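Local atomic coordinates of cellulosomal scaffoldin (Acetivibrio cellulolyticus, PDB entry 3ZUC), a protein that binds crystalline cellulose through this family 3b carbohydrate-binding module of a scaffoldin, the subunit that organises the cellulosome. Residues F57-V69 / A100-K112. Numbering follows the deposited sequence. Where two conformers were deposited one is given.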
loop_
_atom_site.group_PDB
_atom_site.type_symbol
_atom_site.label_atom_id
_atom_site.label_comp_id
_atom_site.label_asym_id
_atom_site.label_seq_id
_atom_site.Cartn_x
_atom_site.Cartn_y
_atom_site.Cartn_z
ATOM N N PHE A 57 -5.622 -0.320 10.063
ATOM C CA PHE A 57 -4.255 -0.397 9.568
ATOM C C PHE A 57 -3.295 0.141 10.623
ATOM O O PHE A 57 -3.534 1.196 11.208
ATOM C CB PHE A 57 -4.132 0.448 8.293
ATOM C CG PHE A 57 -2.718 0.560 7.762
ATOM C CD1 PHE A 57 -2.160 -0.455 7.025
ATOM C CD2 PHE A 57 -1.943 1.669 8.029
ATOM C CE1 PHE A 57 -0.873 -0.352 6.528
ATOM C CE2 PHE A 57 -0.638 1.770 7.528
ATOM C CZ PHE A 57 -0.112 0.758 6.794
ATOM N N TRP A 58 -2.184 -0.572 10.782
ATOM C CA TRP A 58 -1.075 -0.115 11.594
ATOM C C TRP A 58 0.172 -0.078 10.728
ATOM O O TRP A 58 0.483 -1.045 10.046
ATOM C CB TRP A 58 -0.828 -1.078 12.758
ATOM C CG TRP A 58 -2.009 -1.287 13.658
ATOM C CD1 TRP A 58 -2.393 -0.537 14.735
ATOM C CD2 TRP A 58 -2.971 -2.350 13.561
ATOM N NE1 TRP A 58 -3.540 -1.068 15.303
ATOM C CE2 TRP A 58 -3.913 -2.174 14.593
ATOM C CE3 TRP A 58 -3.145 -3.416 12.685
ATOM C CZ2 TRP A 58 -4.992 -3.043 14.782
ATOM C CZ3 TRP A 58 -4.213 -4.274 12.874
ATOM C CH2 TRP A 58 -5.121 -4.077 13.907
ATOM N N CYS A 59 0.906 1.024 10.773
ATOM C CA CYS A 59 2.261 1.043 10.235
ATOM C C CYS A 59 3.187 0.682 11.382
ATOM O O CYS A 59 3.257 1.400 12.381
ATOM C CB CYS A 59 2.607 2.405 9.652
ATOM S SG CYS A 59 4.315 2.448 9.021
ATOM N N ASP A 60 3.854 -0.452 11.265
ATOM C CA ASP A 60 4.781 -0.883 12.300
ATOM C C ASP A 60 6.127 -0.207 12.167
ATOM O O ASP A 60 6.789 0.057 13.178
ATOM C CB ASP A 60 4.925 -2.389 12.272
ATOM C CG ASP A 60 3.635 -3.095 12.600
ATOM O OD1 ASP A 60 2.881 -2.643 13.486
ATOM O OD2 ASP A 60 3.362 -4.112 11.951
ATOM N N TRP A 61 6.533 0.101 10.949
ATOM C CA TRP A 61 7.830 0.702 10.744
ATOM C C TRP A 61 7.891 1.401 9.397
ATOM O O TRP A 61 7.500 0.851 8.356
ATOM C CB TRP A 61 8.948 -0.351 10.836
ATOM C CG TRP A 61 10.257 0.199 10.394
ATOM C CD1 TRP A 61 11.025 1.129 11.028
ATOM C CD2 TRP A 61 10.948 -0.141 9.194
ATOM N NE1 TRP A 61 12.148 1.397 10.280
ATOM C CE2 TRP A 61 12.126 0.621 9.149
ATOM C CE3 TRP A 61 10.673 -1.019 8.141
ATOM C CZ2 TRP A 61 13.028 0.540 8.080
ATOM C CZ3 TRP A 61 11.561 -1.106 7.099
ATOM C CH2 TRP A 61 12.728 -0.338 7.074
ATOM N N SER A 62 8.436 2.609 9.431
ATOM C CA SER A 62 8.911 3.285 8.251
ATOM C C SER A 62 10.001 4.249 8.705
ATOM O O SER A 62 9.865 4.860 9.759
ATOM C CB SER A 62 7.812 4.109 7.585
ATOM O OG SER A 62 8.281 4.757 6.415
ATOM N N PRO A 63 11.047 4.454 7.885
ATOM C CA PRO A 63 12.046 5.457 8.252
ATOM C C PRO A 63 11.471 6.861 8.492
ATOM O O PRO A 63 12.077 7.670 9.194
ATOM C CB PRO A 63 12.994 5.450 7.045
ATOM C CG PRO A 63 12.849 4.116 6.433
ATOM C CD PRO A 63 11.433 3.712 6.667
ATOM N N VAL A 64 10.333 7.177 7.888
ATOM C CA VAL A 64 9.764 8.512 8.056
ATOM C C VAL A 64 9.039 8.672 9.381
ATOM O O VAL A 64 8.576 9.764 9.681
ATOM C CB VAL A 64 8.827 8.894 6.895
ATOM C CG1 VAL A 64 9.559 8.755 5.588
ATOM C CG2 VAL A 64 7.541 8.053 6.924
ATOM N N GLY A 65 8.937 7.591 10.162
ATOM C CA GLY A 65 8.243 7.600 11.434
ATOM C C GLY A 65 6.885 6.973 11.259
ATOM O O GLY A 65 6.028 7.509 10.551
ATOM N N SER A 66 6.689 5.814 11.876
ATOM C CA SER A 66 5.478 5.044 11.648
ATOM C C SER A 66 4.215 5.822 11.997
ATOM O O SER A 66 3.174 5.605 11.370
ATOM C CB SER A 66 5.521 3.715 12.393
ATOM O OG SER A 66 5.477 3.919 13.774
ATOM N N SER A 67 4.280 6.721 12.975
ATOM C CA SER A 67 3.093 7.497 13.347
ATOM C C SER A 67 2.655 8.474 12.254
ATOM O O SER A 67 1.531 8.977 12.299
ATOM C CB SER A 67 3.314 8.271 14.656
ATOM O OG SER A 67 4.268 9.282 14.492
ATOM N N ASN A 68 3.531 8.718 11.284
ATOM C CA ASN A 68 3.231 9.601 10.167
ATOM C C ASN A 68 2.571 8.872 8.998
ATOM O O ASN A 68 2.267 9.499 7.991
ATOM C CB ASN A 68 4.515 10.289 9.713
ATOM C CG ASN A 68 5.064 11.176 10.775
ATOM O OD1 ASN A 68 4.318 11.917 11.401
ATOM N ND2 ASN A 68 6.366 11.146 10.970
ATOM N N VAL A 69 2.346 7.566 9.132
ATOM C CA VAL A 69 1.796 6.739 8.066
ATOM C C VAL A 69 0.496 6.140 8.560
ATOM O O VAL A 69 0.495 5.424 9.562
ATOM C CB VAL A 69 2.777 5.613 7.715
ATOM C CG1 VAL A 69 2.219 4.759 6.589
ATOM C CG2 VAL A 69 4.160 6.159 7.373
ATOM N N ALA A 100 16.188 12.763 -3.703
ATOM C CA ALA A 100 16.583 12.175 -4.959
ATOM C C ALA A 100 17.390 10.902 -4.745
ATOM O O ALA A 100 18.270 10.856 -3.886
ATOM C CB ALA A 100 17.403 13.188 -5.760
ATOM N N ASN A 101 17.090 9.881 -5.536
ATOM C CA ASN A 101 17.880 8.665 -5.521
ATOM C C ASN A 101 17.964 8.097 -4.110
ATOM O O ASN A 101 19.045 7.715 -3.647
ATOM C CB ASN A 101 19.266 8.973 -6.072
ATOM C CG ASN A 101 19.194 9.704 -7.383
ATOM O OD1 ASN A 101 18.555 9.236 -8.326
ATOM N ND2 ASN A 101 19.799 10.882 -7.436
ATOM N N THR A 102 16.830 8.093 -3.412
ATOM C CA THR A 102 16.726 7.423 -2.111
ATOM C C THR A 102 15.438 6.667 -2.026
ATOM O O THR A 102 14.491 6.940 -2.759
ATOM C CB THR A 102 16.835 8.382 -0.912
ATOM O OG1 THR A 102 15.658 9.167 -0.729
ATOM C CG2 THR A 102 17.982 9.310 -1.105
ATOM N N SER A 103 15.382 5.725 -1.098
ATOM C CA SER A 103 14.194 4.923 -0.926
ATOM C C SER A 103 13.827 4.785 0.534
ATOM O O SER A 103 14.677 4.880 1.425
ATOM C CB SER A 103 14.414 3.538 -1.508
ATOM O OG SER A 103 15.376 2.837 -0.745
ATOM N N ILE A 104 12.546 4.535 0.757
ATOM C CA ILE A 104 12.031 4.236 2.077
ATOM C C ILE A 104 11.121 3.022 2.001
ATOM O O ILE A 104 10.429 2.783 1.013
ATOM C CB ILE A 104 11.253 5.402 2.690
ATOM C CG1 ILE A 104 10.100 5.833 1.793
ATOM C CG2 ILE A 104 12.195 6.567 3.023
ATOM C CD1 ILE A 104 9.087 6.758 2.466
ATOM N N GLU A 105 11.092 2.265 3.090
ATOM C CA GLU A 105 10.141 1.177 3.263
ATOM C C GLU A 105 8.935 1.662 4.073
ATOM O O GLU A 105 9.055 2.537 4.937
ATOM C CB GLU A 105 10.797 -0.010 3.992
ATOM C CG GLU A 105 11.930 -0.671 3.189
ATOM C CD GLU A 105 12.517 -1.940 3.803
ATOM O OE1 GLU A 105 11.766 -2.847 4.187
ATOM O OE2 GLU A 105 13.762 -2.059 3.830
ATOM N N VAL A 106 7.779 1.053 3.804
ATOM C CA VAL A 106 6.564 1.251 4.577
ATOM C C VAL A 106 6.020 -0.142 4.875
ATOM O O VAL A 106 5.602 -0.853 3.969
ATOM C CB VAL A 106 5.542 2.066 3.799
ATOM C CG1 VAL A 106 4.297 2.235 4.615
ATOM C CG2 VAL A 106 6.120 3.430 3.434
ATOM N N GLN A 107 6.052 -0.531 6.143
ATOM C CA GLN A 107 5.702 -1.886 6.564
ATOM C C GLN A 107 4.503 -1.818 7.506
ATOM O O GLN A 107 4.565 -1.153 8.544
ATOM C CB GLN A 107 6.890 -2.506 7.291
ATOM C CG GLN A 107 6.645 -3.876 7.864
ATOM C CD GLN A 107 7.932 -4.531 8.278
ATOM O OE1 GLN A 107 8.904 -4.508 7.519
ATOM N NE2 GLN A 107 7.967 -5.114 9.465
ATOM N N GLY A 108 3.379 -2.358 7.036
ATOM C CA GLY A 108 2.118 -2.296 7.772
ATOM C C GLY A 108 1.370 -3.622 7.890
ATOM O O GLY A 108 1.695 -4.585 7.198
ATOM N N ARG A 109 0.396 -3.692 8.814
ATOM C CA ARG A 109 -0.567 -4.798 8.862
ATOM C C ARG A 109 -1.955 -4.175 8.855
ATOM O O ARG A 109 -2.137 -3.021 9.242
ATOM C CB ARG A 109 -0.431 -5.693 10.150
ATOM C CG ARG A 109 0.943 -6.331 10.353
ATOM C CD ARG A 109 1.102 -6.773 11.808
ATOM N NE ARG A 109 1.144 -5.601 12.662
ATOM C CZ ARG A 109 0.233 -5.221 13.547
ATOM N NH1 ARG A 109 -0.840 -5.968 13.832
ATOM N NH2 ARG A 109 0.418 -4.055 14.151
ATOM N N PHE A 110 -2.953 -4.970 8.478
ATOM C CA PHE A 110 -4.334 -4.646 8.779
ATOM C C PHE A 110 -5.125 -5.890 9.108
ATOM O O PHE A 110 -4.777 -7.007 8.723
ATOM C CB PHE A 110 -4.991 -3.776 7.706
ATOM C CG PHE A 110 -5.155 -4.366 6.312
ATOM C CD1 PHE A 110 -4.185 -4.171 5.336
ATOM C CD2 PHE A 110 -6.340 -4.999 5.954
ATOM C CE1 PHE A 110 -4.394 -4.589 4.035
ATOM C CE2 PHE A 110 -6.545 -5.422 4.641
ATOM C CZ PHE A 110 -5.581 -5.207 3.691
ATOM N N ALA A 111 -6.192 -5.673 9.878
ATOM C CA ALA A 111 -7.029 -6.742 10.398
ATOM C C ALA A 111 -8.432 -6.211 10.651
ATOM O O ALA A 111 -8.662 -5.005 10.737
ATOM C CB ALA A 111 -6.453 -7.313 11.690
ATOM N N LYS A 112 -9.357 -7.145 10.831
ATOM C CA LYS A 112 -10.742 -6.852 11.172
ATOM C C LYS A 112 -10.902 -6.705 12.683
ATOM O O LYS A 112 -10.150 -7.276 13.473
ATOM C CB LYS A 112 -11.633 -7.996 10.684
ATOM C CG LYS A 112 -11.552 -8.194 9.189
ATOM C CD LYS A 112 -12.413 -9.368 8.728
ATOM C CE LYS A 112 -12.146 -9.655 7.280
ATOM N NZ LYS A 112 -13.026 -10.723 6.735
HETATM O O HOH W 1 5.353 -5.466 10.732
#
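D60 and R109 clasp each other side-on across two antiparallel neighbours, edge strand 55-61 and strand 102-112, in one sheet of the beta-sandwich. In the given conformer of R109, NE reaches D60 OD2 at 2.8 Å and NH2 reaches OD1 at 2.9 Å, each carboxylate oxygen accepting through its syn lone pair; carboxylate and guanidinium lie 7° from coplanar. A bend in the arginine chain (chi3 -67°) helps lay one guanidinium face nearly parallel against the W58 indole, their planes 10° apart and NH1 3.6 Å from CE3. Arginine suits this place because its flat cation offers an edge to the acid and a face to the aromatic.

Below this polar side the packing is tight. W58 and R109 exchange two backbone bonds, and F57, on the inward face with F110, brings its CE1 within 3.8 Å of G108 CA; glycine leaves room for that ring, which also touches L87 and I89 of the opposing sheet. V69 and V106 meet on the same inner side. At the classic beta bulge, D60 N and, weakly, W61 N both turn to Q107 O. Beyond it, S62 fastens the departing chain by giving its OG hydrogen to E105 O (2.8 Å).

The outer side, with D60 and W61 exposed, is open to solvent. A water bridges D60 OD2 and Q107 NE2, while Q107 OE1 is held by K25. In the given conformer, W61 sets its CZ3 3.4 Å from E105 CB, and P63 CD lies over one indole face; E105 OE1 is hydrogen-bonded to the Y133 hydroxyl.

The two-point ion pair probably holds both groups in one plane and partly offsets their charges. With W61 further along the same outer face, this is consistent with the planar strip of CBM3 modules, where an Asp-Arg pair and aromatic residues are thought to lie against cellulose chains.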